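Long-range contacts in ribosome-binding factor A (Thermus thermophilus, PDB 2DYJ), which assists late maturation of the 30S ribosomal subunit, associating with free 30S subunits, and is required for efficient processing of 16S rRNA: residues H7-L12 and A35-K40; R14-E19 and A71-R76; F29-E34 and V47-F52; R64-L69 and L85-W90. One frame throughout, in Å; residues are numbered along the deposited sequence.

Contact 1 of 4, residues H7-L12 and A35-K40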
loop_
_atom_site.group_PDB
_atom_site.type_symbol
_atom_site.label_atom_id
_atom_site.label_comp_id
_atom_site.label_asym_id
_atom_site.label_seq_id
_atom_site.Cartn_x
_atom_site.Cartn_y
_atom_site.Cartn_z
ATOM N N HIS A 7 3.628 12.726 8.458
ATOM C CA HIS A 7 3.377 11.825 9.582
ATOM C C HIS A 7 2.290 10.792 9.288
ATOM O O HIS A 7 2.382 9.636 9.719
ATOM C CB HIS A 7 2.989 12.600 10.844
ATOM C CG HIS A 7 2.658 11.713 12.004
ATOM N ND1 HIS A 7 3.596 10.905 12.612
ATOM C CD2 HIS A 7 1.479 11.449 12.617
ATOM C CE1 HIS A 7 3.009 10.180 13.546
ATOM N NE2 HIS A 7 1.724 10.490 13.569
ATOM N N LEU A 8 1.249 11.195 8.565
ATOM C CA LEU A 8 0.192 10.241 8.255
ATOM C C LEU A 8 0.739 9.205 7.269
ATOM O O LEU A 8 0.409 8.013 7.346
ATOM C CB LEU A 8 -1.036 10.956 7.655
ATOM C CG LEU A 8 -2.174 9.994 7.272
ATOM C CD1 LEU A 8 -2.739 9.336 8.522
ATOM C CD2 LEU A 8 -3.268 10.735 6.517
ATOM N N GLU A 9 1.596 9.649 6.353
ATOM C CA GLU A 9 2.151 8.735 5.370
ATOM C C GLU A 9 3.021 7.688 6.038
ATOM O O GLU A 9 2.995 6.541 5.640
ATOM C CB GLU A 9 2.935 9.502 4.298
ATOM C CG GLU A 9 2.039 10.405 3.476
ATOM C CD GLU A 9 2.789 11.228 2.453
ATOM O OE1 GLU A 9 3.963 11.555 2.704
ATOM O OE2 GLU A 9 2.194 11.570 1.407
ATOM N N ALA A 10 3.784 8.076 7.063
ATOM C CA ALA A 10 4.613 7.109 7.774
ATOM C C ALA A 10 3.732 6.055 8.469
ATOM O O ALA A 10 4.039 4.857 8.442
ATOM C CB ALA A 10 5.491 7.824 8.798
ATOM N N GLN A 11 2.633 6.484 9.086
ATOM C CA GLN A 11 1.746 5.537 9.748
ATOM C C GLN A 11 1.113 4.578 8.733
ATOM O O GLN A 11 1.018 3.375 8.976
ATOM C CB GLN A 11 0.622 6.264 10.505
ATOM C CG GLN A 11 1.079 7.182 11.631
ATOM C CD GLN A 11 -0.090 7.777 12.418
ATOM O OE1 GLN A 11 0.106 8.461 13.428
ATOM N NE2 GLN A 11 -1.311 7.517 11.957
ATOM N N LEU A 12 0.652 5.121 7.610
ATOM C CA LEU A 12 0.029 4.312 6.567
ATOM C C LEU A 12 1.015 3.311 5.967
ATOM O O LEU A 12 0.648 2.177 5.663
ATOM C CB LEU A 12 -0.545 5.214 5.453
ATOM C CG LEU A 12 -1.796 6.032 5.808
ATOM C CD1 LEU A 12 -2.092 7.087 4.722
ATOM C CD2 LEU A 12 -2.973 5.098 5.952
ATOM N N ALA A 35 7.755 3.044 -0.173
ATOM C CA ALA A 35 7.265 4.366 0.198
ATOM C C ALA A 35 5.804 4.508 -0.182
ATOM O O ALA A 35 5.269 3.675 -0.899
ATOM C CB ALA A 35 8.095 5.423 -0.525
ATOM N N VAL A 36 5.162 5.547 0.336
ATOM C CA VAL A 36 3.773 5.851 -0.003
ATOM C C VAL A 36 3.695 7.357 -0.102
ATOM O O VAL A 36 4.493 8.072 0.513
ATOM C CB VAL A 36 2.757 5.350 1.065
ATOM C CG1 VAL A 36 2.960 3.854 1.298
ATOM C CG2 VAL A 36 2.909 6.133 2.378
ATOM N N ARG A 37 2.750 7.843 -0.892
ATOM C CA ARG A 37 2.557 9.275 -1.048
ATOM C C ARG A 37 1.055 9.490 -1.154
ATOM O O ARG A 37 0.396 8.880 -1.993
ATOM C CB ARG A 37 3.261 9.761 -2.312
ATOM C CG ARG A 37 3.102 11.249 -2.580
ATOM C CD ARG A 37 3.569 11.578 -3.992
ATOM N NE ARG A 37 2.814 10.809 -4.983
ATOM C CZ ARG A 37 3.073 10.802 -6.286
ATOM N NH1 ARG A 37 4.077 11.528 -6.771
ATOM N NH2 ARG A 37 2.327 10.066 -7.106
ATOM N N LEU A 38 0.514 10.332 -0.281
ATOM C CA LEU A 38 -0.923 10.608 -0.276
ATOM C C LEU A 38 -1.224 11.800 -1.175
ATOM O O LEU A 38 -0.430 12.741 -1.241
ATOM C CB LEU A 38 -1.370 10.903 1.162
ATOM C CG LEU A 38 -2.837 10.756 1.565
ATOM C CD1 LEU A 38 -3.333 9.357 1.274
ATOM C CD2 LEU A 38 -2.972 11.070 3.057
ATOM N N SER A 39 -2.353 11.757 -1.884
ATOM C CA SER A 39 -2.743 12.872 -2.742
ATOM C C SER A 39 -3.058 14.086 -1.862
ATOM O O SER A 39 -3.355 13.948 -0.670
ATOM C CB SER A 39 -3.969 12.498 -3.612
ATOM O OG SER A 39 -5.086 12.093 -2.831
ATOM N N LYS A 40 -2.984 15.272 -2.456
ATOM C CA LYS A 40 -3.232 16.531 -1.746
ATOM C C LYS A 40 -4.429 16.503 -0.801
ATOM O O LYS A 40 -4.353 16.986 0.326
ATOM C CB LYS A 40 -3.444 17.665 -2.757
ATOM C CG LYS A 40 -2.344 17.803 -3.797
ATOM C CD LYS A 40 -2.779 18.747 -4.919
ATOM C CE LYS A 40 -1.734 18.835 -6.023
ATOM N NZ LYS A 40 -2.217 19.654 -7.176
#
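Glu9 lies across the end of strand 32-38 and accepts the backbone N-H of Leu38 on its carboxylate: Leu38 N to Glu9 OE2 measures 2.7 Å, with an N-H...O angle of 175°. The donor arrives on the anti side of OE2, 28° out of the carboxylate plane. Glu9 CG stands anti to the carbonyl carbon and the chain runs on extended, which carries the carboxylate from the helix to the strand backbone. The same OE2 also forms a salt bridge with Lys5, one turn earlier in helix 5-21. Beside this polar link, Val36 turns CG2 to the helix backbone, 3.3 Å from Glu9 O. The contact thus sets the N-terminal helix of a KH-type fold against an edge strand of its three-stranded sheet, the short axes passing 8.1 Å apart at 134°. With an alanine in place of Glu9, the Leu38 N-H would probably be left without this acceptor and Lys5 without its countercharge. Leu8 and Leu38 meet obliquely through one methyl each, CD2 to CD2 at 3.5 Å, tighter than usual for two carbons. Deeper in, Leu12 CD1 stands 4.3 Å from Leu38 CD1, and both leucines also pack on Leu45 of the neighbouring strand.

Contact 2 of 4, residues R14-E19 and A71-R76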
loop_
_atom_site.group_PDB
_atom_site.type_symbol
_atom_site.label_atom_id
_atom_site.label_comp_id
_atom_site.label_asym_id
_atom_site.label_seq_id
_atom_site.Cartn_x
_atom_site.Cartn_y
_atom_site.Cartn_z
ATOM N N ARG A 14 3.789 1.955 7.395
ATOM C CA ARG A 14 4.080 0.867 8.310
ATOM C C ARG A 14 2.853 -0.037 8.421
ATOM O O ARG A 14 2.977 -1.258 8.457
ATOM C CB ARG A 14 4.491 1.415 9.684
ATOM C CG ARG A 14 4.792 0.323 10.698
ATOM C CD ARG A 14 5.392 0.876 11.990
ATOM N NE ARG A 14 6.593 0.134 12.379
ATOM C CZ ARG A 14 7.805 0.344 11.870
ATOM N NH1 ARG A 14 7.993 1.286 10.952
ATOM N NH2 ARG A 14 8.831 -0.396 12.263
ATOM N N ALA A 15 1.663 0.555 8.423
ATOM C CA ALA A 15 0.432 -0.233 8.529
ATOM C C ALA A 15 0.196 -1.139 7.321
ATOM O O ALA A 15 -0.145 -2.319 7.455
ATOM C CB ALA A 15 -0.777 0.701 8.728
ATOM N N LEU A 16 0.377 -0.580 6.135
ATOM C CA LEU A 16 0.160 -1.330 4.906
ATOM C C LEU A 16 1.235 -2.402 4.710
ATOM O O LEU A 16 0.952 -3.498 4.231
ATOM C CB LEU A 16 0.126 -0.352 3.722
ATOM C CG LEU A 16 -0.622 -0.786 2.459
ATOM C CD1 LEU A 16 -1.985 -1.350 2.816
ATOM C CD2 LEU A 16 -0.763 0.413 1.531
ATOM N N ALA A 17 2.471 -2.095 5.082
ATOM C CA ALA A 17 3.536 -3.082 4.944
ATOM C C ALA A 17 3.159 -4.307 5.776
ATOM O O ALA A 17 3.398 -5.441 5.366
ATOM C CB ALA A 17 4.878 -2.493 5.419
ATOM N N GLU A 18 2.565 -4.083 6.945
ATOM C CA GLU A 18 2.160 -5.192 7.800
ATOM C C GLU A 18 0.946 -5.940 7.268
ATOM O O GLU A 18 0.879 -7.169 7.354
ATOM C CB GLU A 18 1.874 -4.691 9.217
ATOM C CG GLU A 18 3.137 -4.291 9.965
ATOM C CD GLU A 18 2.863 -3.734 11.351
ATOM O OE1 GLU A 18 3.830 -3.328 12.029
ATOM O OE2 GLU A 18 1.687 -3.695 11.759
ATOM N N GLU A 19 -0.024 -5.205 6.730
ATOM C CA GLU A 19 -1.217 -5.836 6.189
ATOM C C GLU A 19 -0.905 -6.640 4.929
ATOM O O GLU A 19 -1.525 -7.663 4.676
ATOM C CB GLU A 19 -2.301 -4.793 5.895
ATOM C CG GLU A 19 -2.840 -4.109 7.147
ATOM C CD GLU A 19 -3.195 -5.106 8.240
ATOM O OE1 GLU A 19 -3.768 -6.170 7.917
ATOM O OE2 GLU A 19 -2.904 -4.819 9.423
ATOM N N ALA A 71 -9.854 -2.031 3.975
ATOM C CA ALA A 71 -10.665 -2.452 5.119
ATOM C C ALA A 71 -9.750 -2.657 6.335
ATOM O O ALA A 71 -10.108 -2.294 7.457
ATOM C CB ALA A 71 -11.391 -3.760 4.790
ATOM N N ALA A 72 -8.575 -3.249 6.092
ATOM C CA ALA A 72 -7.579 -3.522 7.122
ATOM C C ALA A 72 -7.011 -2.236 7.683
ATOM O O ALA A 72 -6.755 -2.118 8.890
ATOM C CB ALA A 72 -6.448 -4.394 6.553
ATOM N N LEU A 73 -6.789 -1.268 6.806
ATOM C CA LEU A 73 -6.275 0.010 7.251
ATOM C C LEU A 73 -7.343 0.721 8.062
ATOM O O LEU A 73 -7.037 1.360 9.053
ATOM C CB LEU A 73 -5.896 0.892 6.058
ATOM C CG LEU A 73 -4.678 0.463 5.237
ATOM C CD1 LEU A 73 -4.434 1.490 4.113
ATOM C CD2 LEU A 73 -3.462 0.385 6.141
ATOM N N ALA A 74 -8.600 0.605 7.643
ATOM C CA ALA A 74 -9.669 1.300 8.341
ATOM C C ALA A 74 -9.774 0.846 9.790
ATOM O O ALA A 74 -10.297 1.574 10.642
ATOM C CB ALA A 74 -11.011 1.093 7.636
ATOM N N ARG A 75 -9.286 -0.356 10.059
ATOM C CA ARG A 75 -9.335 -0.907 11.411
ATOM C C ARG A 75 -8.211 -0.413 12.314
ATOM O O ARG A 75 -8.263 -0.608 13.527
ATOM C CB ARG A 75 -9.313 -2.441 11.350
ATOM C CG ARG A 75 -10.623 -3.044 10.853
ATOM C CD ARG A 75 -10.638 -4.559 10.980
ATOM N NE ARG A 75 -9.846 -5.220 9.954
ATOM C CZ ARG A 75 -10.319 -5.690 8.800
ATOM N NH1 ARG A 75 -11.610 -5.584 8.494
ATOM N NH2 ARG A 75 -9.486 -6.264 7.943
ATOM N N ARG A 76 -7.206 0.245 11.742
ATOM C CA ARG A 76 -6.095 0.711 12.554
ATOM C C ARG A 76 -5.646 2.149 12.391
ATOM O O ARG A 76 -4.777 2.611 13.137
ATOM C CB ARG A 76 -4.888 -0.213 12.381
ATOM C CG ARG A 76 -4.486 -0.512 10.957
ATOM C CD ARG A 76 -3.383 -1.569 10.932
ATOM N NE ARG A 76 -2.111 -1.084 11.476
ATOM C CZ ARG A 76 -0.988 -1.802 11.485
ATOM N NH1 ARG A 76 -0.980 -3.033 10.992
ATOM N NH2 ARG A 76 0.137 -1.282 11.954
HETATM O O HOH W 1 -5.531 -4.005 10.559
#
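Arg76 CG sits between its own backbone N and carbonyl carbon (chi1 50°), and a bend at chi3 (-68°) then lays the guanidinium over Ala15 and up to Glu18 and Glu19. One face of the group covers Ala15, with Ala15 CA above its centre and Ala15 CB 3.5 Å from Arg76 NE. Both carboxylates come in at the edge. NH1 and NH2 of Arg76 grip a single oxygen of Glu18 end-on, each 2.9 Å from Glu18 OE2 and approaching from the same face of that carboxylate. Glu19 bends at chi2 and offers the anti lone pair of OE2 to Arg76 NH1 at 3.1 Å; the Glu19 carboxylate plane stands 82° from the guanidinium plane. A water gives a hydrogen bond to Ala72 O and a weak one to Glu19 OE2. Toward the interior, Leu73 CD2 packs on Ala15 CB at 3.7 Å, while Leu73 CD1 meets Leu16 CD1 at 4.0 Å. Helix 5-21 is thereby joined to residues 71-76, at the C-terminal part of helix 66-74, on the helical side of the KH-type domain. With two acidic groups converging on one guanidinium, the network is likely to hold Arg76 flat against the helix and offset the repulsion between the neighbouring glutamates.

Contact 3 of 4, residues F29-E34 and V47-F52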
loop_
_atom_site.group_PDB
_atom_site.type_symbol
_atom_site.label_atom_id
_atom_site.label_comp_id
_atom_site.label_asym_id
_atom_site.label_seq_id
_atom_site.Cartn_x
_atom_site.Cartn_y
_atom_site.Cartn_z
ATOM N N PHE A 29 5.274 -12.810 -2.123
ATOM C CA PHE A 29 6.354 -13.324 -1.272
ATOM C C PHE A 29 7.596 -12.425 -1.384
ATOM O O PHE A 29 8.040 -12.099 -2.484
ATOM C CB PHE A 29 6.690 -14.774 -1.656
ATOM C CG PHE A 29 7.800 -15.381 -0.831
ATOM C CD1 PHE A 29 7.799 -15.265 0.559
ATOM C CD2 PHE A 29 8.856 -16.049 -1.443
ATOM C CE1 PHE A 29 8.837 -15.805 1.330
ATOM C CE2 PHE A 29 9.902 -16.594 -0.681
ATOM C CZ PHE A 29 9.892 -16.471 0.703
ATOM N N LEU A 30 8.120 -12.009 -0.233
ATOM C CA LEU A 30 9.295 -11.146 -0.133
ATOM C C LEU A 30 9.108 -9.721 -0.638
ATOM O O LEU A 30 10.078 -8.961 -0.742
ATOM C CB LEU A 30 10.490 -11.770 -0.852
ATOM C CG LEU A 30 10.906 -13.136 -0.309
ATOM C CD1 LEU A 30 12.223 -13.558 -0.972
ATOM C CD2 LEU A 30 11.059 -13.055 1.209
ATOM N N LEU A 31 7.877 -9.355 -0.959
ATOM C CA LEU A 31 7.616 -7.994 -1.423
ATOM C C LEU A 31 7.746 -7.020 -0.263
ATOM O O LEU A 31 7.332 -7.329 0.862
ATOM C CB LEU A 31 6.198 -7.867 -1.991
ATOM C CG LEU A 31 5.828 -6.449 -2.435
ATOM C CD1 LEU A 31 5.092 -6.515 -3.759
ATOM C CD2 LEU A 31 4.997 -5.740 -1.364
ATOM N N THR A 32 8.302 -5.843 -0.540
ATOM C CA THR A 32 8.428 -4.805 0.477
ATOM C C THR A 32 7.862 -3.473 -0.013
ATOM O O THR A 32 7.825 -3.182 -1.213
ATOM C CB THR A 32 9.893 -4.579 0.910
ATOM O OG1 THR A 32 10.675 -4.218 -0.232
ATOM C CG2 THR A 32 10.462 -5.834 1.566
ATOM N N VAL A 33 7.416 -2.658 0.928
ATOM C CA VAL A 33 6.878 -1.355 0.592
ATOM C C VAL A 33 7.997 -0.333 0.757
ATOM O O VAL A 33 8.533 -0.159 1.846
ATOM C CB VAL A 33 5.706 -1.010 1.512
ATOM C CG1 VAL A 33 5.205 0.394 1.203
ATOM C CG2 VAL A 33 4.592 -2.044 1.322
ATOM N N GLU A 34 8.358 0.338 -0.325
ATOM C CA GLU A 34 9.447 1.305 -0.253
ATOM C C GLU A 34 8.980 2.685 0.180
ATOM O O GLU A 34 9.724 3.427 0.827
ATOM C CB GLU A 34 10.157 1.432 -1.605
ATOM C CG GLU A 34 11.242 2.517 -1.594
ATOM C CD GLU A 34 11.360 3.247 -2.914
ATOM O OE1 GLU A 34 12.000 4.321 -2.944
ATOM O OE2 GLU A 34 10.815 2.749 -3.921
ATOM N N VAL A 47 1.252 3.685 -3.466
ATOM C CA VAL A 47 2.082 2.761 -2.693
ATOM C C VAL A 47 3.144 2.190 -3.611
ATOM O O VAL A 47 2.824 1.517 -4.579
ATOM C CB VAL A 47 1.206 1.607 -2.151
ATOM C CG1 VAL A 47 2.038 0.693 -1.249
ATOM C CG2 VAL A 47 -0.014 2.176 -1.385
ATOM N N TYR A 48 4.405 2.482 -3.313
ATOM C CA TYR A 48 5.525 2.038 -4.151
ATOM C C TYR A 48 6.156 0.781 -3.562
ATOM O O TYR A 48 6.627 0.781 -2.430
ATOM C CB TYR A 48 6.534 3.180 -4.251
ATOM C CG TYR A 48 5.918 4.451 -4.803
ATOM C CD1 TYR A 48 5.810 4.671 -6.179
ATOM C CD2 TYR A 48 5.360 5.399 -3.946
ATOM C CE1 TYR A 48 5.150 5.804 -6.678
ATOM C CE2 TYR A 48 4.707 6.529 -4.436
ATOM C CZ TYR A 48 4.602 6.725 -5.794
ATOM O OH TYR A 48 3.948 7.846 -6.249
ATOM N N VAL A 49 6.176 -0.292 -4.344
ATOM C CA VAL A 49 6.679 -1.556 -3.831
ATOM C C VAL A 49 7.826 -2.199 -4.596
ATOM O O VAL A 49 7.991 -1.976 -5.799
ATOM C CB VAL A 49 5.532 -2.584 -3.776
ATOM C CG1 VAL A 49 4.435 -2.076 -2.874
ATOM C CG2 VAL A 49 4.972 -2.822 -5.189
ATOM N N GLU A 50 8.606 -3.005 -3.880
ATOM C CA GLU A 50 9.713 -3.747 -4.492
ATOM C C GLU A 50 9.315 -5.227 -4.484
ATOM O O GLU A 50 9.214 -5.849 -3.422
ATOM C CB GLU A 50 11.017 -3.571 -3.698
ATOM C CG GLU A 50 12.155 -4.515 -4.189
ATOM C CD GLU A 50 13.388 -4.545 -3.274
ATOM O OE1 GLU A 50 13.283 -4.124 -2.107
ATOM O OE2 GLU A 50 14.466 -5.011 -3.716
ATOM N N ALA A 51 9.067 -5.786 -5.661
ATOM C CA ALA A 51 8.686 -7.190 -5.752
ATOM C C ALA A 51 9.926 -8.043 -5.911
ATOM O O ALA A 51 10.927 -7.611 -6.479
ATOM C CB ALA A 51 7.747 -7.420 -6.939
ATOM N N PHE A 52 9.853 -9.265 -5.402
ATOM C CA PHE A 52 10.964 -10.193 -5.506
ATOM C C PHE A 52 11.095 -10.659 -6.967
ATOM O O PHE A 52 12.171 -10.559 -7.577
ATOM C CB PHE A 52 10.717 -11.380 -4.583
ATOM C CG PHE A 52 11.758 -12.449 -4.685
ATOM C CD1 PHE A 52 13.110 -12.136 -4.577
ATOM C CD2 PHE A 52 11.391 -13.773 -4.889
ATOM C CE1 PHE A 52 14.082 -13.132 -4.673
ATOM C CE2 PHE A 52 12.355 -14.772 -4.986
ATOM C CZ PHE A 52 13.700 -14.448 -4.878
HETATM O O HOH W 2 7.409 -10.167 -4.307
HETATM O O HOH W 3 11.323 -7.080 -2.390
#
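Leu30 presses one methyl onto the Phe52 ring at the open end of the beta hairpin formed by strands 32-38 and 44-50, part of the sheet of this KH-type domain. Leu30 CD1 stands 3.8 Å from the centroid of the Phe52 ring and only 8° off its normal, a CH-pi contact over the face. The two side chains run side by side in the same direction. On the face that bears Val33 and Val49, the bumps are branched: the forked end of Leu31 straddles Val49, with CD1 and CD2 each about 4.0 Å from Val49 CB. Val33 sits between two strand neighbours, CG1 directed to Val47 and CG2 to Val49. Ile20 of helix 5-21 touches Leu31 and Val33, while Leu59 and Leu62 of helix 55-64 cover Val49, which makes this the packed face of the sheet. Thr32 and Glu50, a hydrogen-bonded antiparallel pair, project from the other face. Their backbones exchange two bonds, Thr32 N to Glu50 O at 3.0 Å and Glu50 N to Thr32 O at 2.8 Å. Beyond this pair, where both chains have left the strands, water bridges the backbones: one molecule donates to Phe29 O at 2.7 Å and accepts from Phe52 N at 2.8 Å.

Contact 4 of 4, residues R64-L69 and L85-W90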
loop_
_atom_site.group_PDB
_atom_site.type_symbol
_atom_site.label_atom_id
_atom_site.label_comp_id
_atom_site.label_asym_id
_atom_site.label_seq_id
_atom_site.Cartn_x
_atom_site.Cartn_y
_atom_site.Cartn_z
ATOM N N ARG A 64 -5.774 -6.449 -6.693
ATOM C CA ARG A 64 -6.924 -7.318 -6.457
ATOM C C ARG A 64 -7.309 -7.301 -4.988
ATOM O O ARG A 64 -8.492 -7.434 -4.644
ATOM C CB ARG A 64 -6.617 -8.749 -6.888
ATOM C CG ARG A 64 -7.786 -9.699 -6.660
ATOM C CD ARG A 64 -7.456 -11.098 -7.101
ATOM N NE ARG A 64 -8.524 -12.034 -6.759
ATOM C CZ ARG A 64 -8.479 -13.339 -7.015
ATOM N NH1 ARG A 64 -7.418 -13.863 -7.620
ATOM N NH2 ARG A 64 -9.492 -14.119 -6.656
ATOM N N ALA A 65 -6.309 -7.114 -4.123
ATOM C CA ALA A 65 -6.521 -7.088 -2.682
ATOM C C ALA A 65 -6.840 -5.696 -2.163
ATOM O O ALA A 65 -6.952 -5.511 -0.957
ATOM C CB ALA A 65 -5.259 -7.607 -1.960
ATOM N N GLU A 66 -7.013 -4.722 -3.056
ATOM C CA GLU A 66 -7.218 -3.337 -2.618
ATOM C C GLU A 66 -8.354 -3.130 -1.637
ATOM O O GLU A 66 -8.194 -2.423 -0.653
ATOM C CB GLU A 66 -7.389 -2.388 -3.827
ATOM C CG GLU A 66 -7.222 -0.887 -3.491
ATOM C CD GLU A 66 -8.528 -0.154 -3.164
ATOM O OE1 GLU A 66 -8.454 1.038 -2.794
ATOM O OE2 GLU A 66 -9.622 -0.744 -3.269
ATOM N N ARG A 67 -9.500 -3.743 -1.882
ATOM C CA ARG A 67 -10.604 -3.534 -0.956
ATOM C C ARG A 67 -10.355 -4.115 0.423
ATOM O O ARG A 67 -10.668 -3.462 1.420
ATOM C CB ARG A 67 -11.912 -4.046 -1.560
ATOM C CG ARG A 67 -12.346 -3.182 -2.735
ATOM C CD ARG A 67 -13.810 -3.383 -3.050
ATOM N NE ARG A 67 -14.286 -2.337 -3.945
ATOM C CZ ARG A 67 -15.536 -2.239 -4.372
ATOM N NH1 ARG A 67 -16.440 -3.131 -3.979
ATOM N NH2 ARG A 67 -15.878 -1.254 -5.196
ATOM N N ARG A 68 -9.768 -5.315 0.483
ATOM C CA ARG A 68 -9.457 -5.959 1.763
ATOM C C ARG A 68 -8.363 -5.179 2.486
ATOM O O ARG A 68 -8.353 -5.091 3.712
ATOM C CB ARG A 68 -8.971 -7.402 1.546
ATOM C CG ARG A 68 -9.893 -8.248 0.682
ATOM C CD ARG A 68 -9.120 -9.389 0.005
ATOM N NE ARG A 68 -9.887 -9.978 -1.089
ATOM C CZ ARG A 68 -9.352 -10.576 -2.152
ATOM N NH1 ARG A 68 -8.029 -10.669 -2.274
ATOM N NH2 ARG A 68 -10.144 -11.076 -3.097
ATOM N N LEU A 69 -7.429 -4.601 1.738
ATOM C CA LEU A 69 -6.356 -3.848 2.379
ATOM C C LEU A 69 -6.872 -2.530 2.937
ATOM O O LEU A 69 -6.446 -2.109 4.021
ATOM C CB LEU A 69 -5.207 -3.577 1.394
ATOM C CG LEU A 69 -4.309 -4.771 1.073
ATOM C CD1 LEU A 69 -3.326 -4.416 -0.060
ATOM C CD2 LEU A 69 -3.553 -5.175 2.326
ATOM N N LEU A 85 -6.174 2.827 -2.697
ATOM C CA LEU A 85 -4.767 2.544 -2.974
ATOM C C LEU A 85 -4.404 2.328 -4.433
ATOM O O LEU A 85 -5.119 1.643 -5.154
ATOM C CB LEU A 85 -4.351 1.299 -2.198
ATOM C CG LEU A 85 -4.883 1.313 -0.751
ATOM C CD1 LEU A 85 -4.667 -0.059 -0.062
ATOM C CD2 LEU A 85 -4.146 2.410 0.014
ATOM N N GLU A 86 -3.273 2.904 -4.843
ATOM C CA GLU A 86 -2.769 2.734 -6.199
ATOM C C GLU A 86 -1.398 2.085 -6.006
ATOM O O GLU A 86 -0.577 2.607 -5.253
ATOM C CB GLU A 86 -2.621 4.096 -6.874
ATOM C CG GLU A 86 -2.011 4.019 -8.256
ATOM C CD GLU A 86 -1.621 5.384 -8.793
ATOM O OE1 GLU A 86 -1.418 6.312 -7.979
ATOM O OE2 GLU A 86 -1.496 5.515 -10.030
ATOM N N PHE A 87 -1.147 0.951 -6.663
ATOM C CA PHE A 87 0.132 0.277 -6.479
ATOM C C PHE A 87 1.059 0.493 -7.658
ATOM O O PHE A 87 0.685 0.244 -8.805
ATOM C CB PHE A 87 -0.113 -1.198 -6.242
ATOM C CG PHE A 87 -0.962 -1.452 -5.024
ATOM C CD1 PHE A 87 -0.393 -1.441 -3.760
ATOM C CD2 PHE A 87 -2.338 -1.665 -5.153
ATOM C CE1 PHE A 87 -1.193 -1.645 -2.611
ATOM C CE2 PHE A 87 -3.149 -1.871 -4.016
ATOM C CZ PHE A 87 -2.567 -1.860 -2.749
ATOM N N LEU A 88 2.272 0.943 -7.351
ATOM C CA LEU A 88 3.269 1.243 -8.377
ATOM C C LEU A 88 4.617 0.605 -8.069
ATOM O O LEU A 88 4.920 0.271 -6.929
ATOM C CB LEU A 88 3.461 2.768 -8.470
ATOM C CG LEU A 88 2.189 3.581 -8.779
ATOM C CD1 LEU A 88 2.391 5.053 -8.473
ATOM C CD2 LEU A 88 1.822 3.393 -10.248
ATOM N N PRO A 89 5.455 0.425 -9.101
ATOM C CA PRO A 89 6.782 -0.167 -8.906
ATOM C C PRO A 89 7.650 0.833 -8.126
ATOM O O PRO A 89 7.430 2.052 -8.229
ATOM C CB PRO A 89 7.274 -0.379 -10.333
ATOM C CG PRO A 89 6.617 0.753 -11.079
ATOM C CD PRO A 89 5.207 0.716 -10.523
ATOM N N TRP A 90 8.618 0.329 -7.357
ATOM C CA TRP A 90 9.477 1.196 -6.551
ATOM C C TRP A 90 10.235 2.237 -7.349
ATOM O O TRP A 90 10.570 3.297 -6.827
ATOM C CB TRP A 90 10.498 0.388 -5.732
ATOM C CG TRP A 90 11.661 -0.157 -6.537
ATOM C CD1 TRP A 90 11.689 -1.322 -7.251
ATOM C CD2 TRP A 90 12.958 0.451 -6.711
ATOM N NE1 TRP A 90 12.917 -1.479 -7.856
ATOM C CE2 TRP A 90 13.713 -0.408 -7.543
ATOM C CE3 TRP A 90 13.553 1.635 -6.241
ATOM C CZ2 TRP A 90 15.039 -0.122 -7.921
ATOM C CZ3 TRP A 90 14.876 1.921 -6.617
ATOM C CH2 TRP A 90 15.598 1.043 -7.448
#
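Leu85 N donates to Glu66 OE1 at 2.9 Å, the N-H...O angle being 165°, and the acceptor uses its anti lone pair, the one directed away from OE2. The Glu66 chain reaches it by turning at chi2 (-93°) after CG has left anti to the backbone N, which lays CG against the strand and brings the carboxylate to the backbone N-H of Leu85. Glu66 CG rests 3.8 Å from Leu85 CB, the two side chains meeting at a slant. The other oxygen, OE2, is engaged in a salt bridge with Arg84. Replacing Glu66 by an alanine would probably leave the Leu85 N-H without its acceptor and Arg84 without this countercharge, and open a gap where CG met Leu85 CB. Helix 66-74 here packs on strand 84-89, an edge of the sheet in this KH-type domain, through residues that alternate along the strand: Leu85 and Phe87 point to the helix, Glu86 away. Leu69 serves both, its CB 3.8 Å from Leu85 CD1 and its CD1 3.8 Å from Phe87 CZ. The methyl comes to the ring obliquely. Leu62 and Ser63 of helix 55-64 touch the same phenyl ring, and Leu16 of helix 5-21 touches Leu85.

Overall arrangement
Contacts 1, 3 and 4 all reach one three-stranded sheet, and contact 2 ties together two of the helices packed on it. Contacts 1 and 2 share helix 5-21, their centres 12 Å apart. Contact 3 meets contact 1 along strand 32-38 and contact 4, 11 Å away between centres, through the adjoining strands 44-50 and 84-89: Val47 N lies 2.8 Å from Glu86 O, a probable hydrogen bond. Leu16 links three contacts, with CD2 3.5 Å from Val47 CG2 and CD1 4.1 Å from Leu85 CD1. The four contacts therefore describe a single core whose helix-strand-strand-helix-helix-strand order is consistent with the type II KH fold of this rRNA-binding factor.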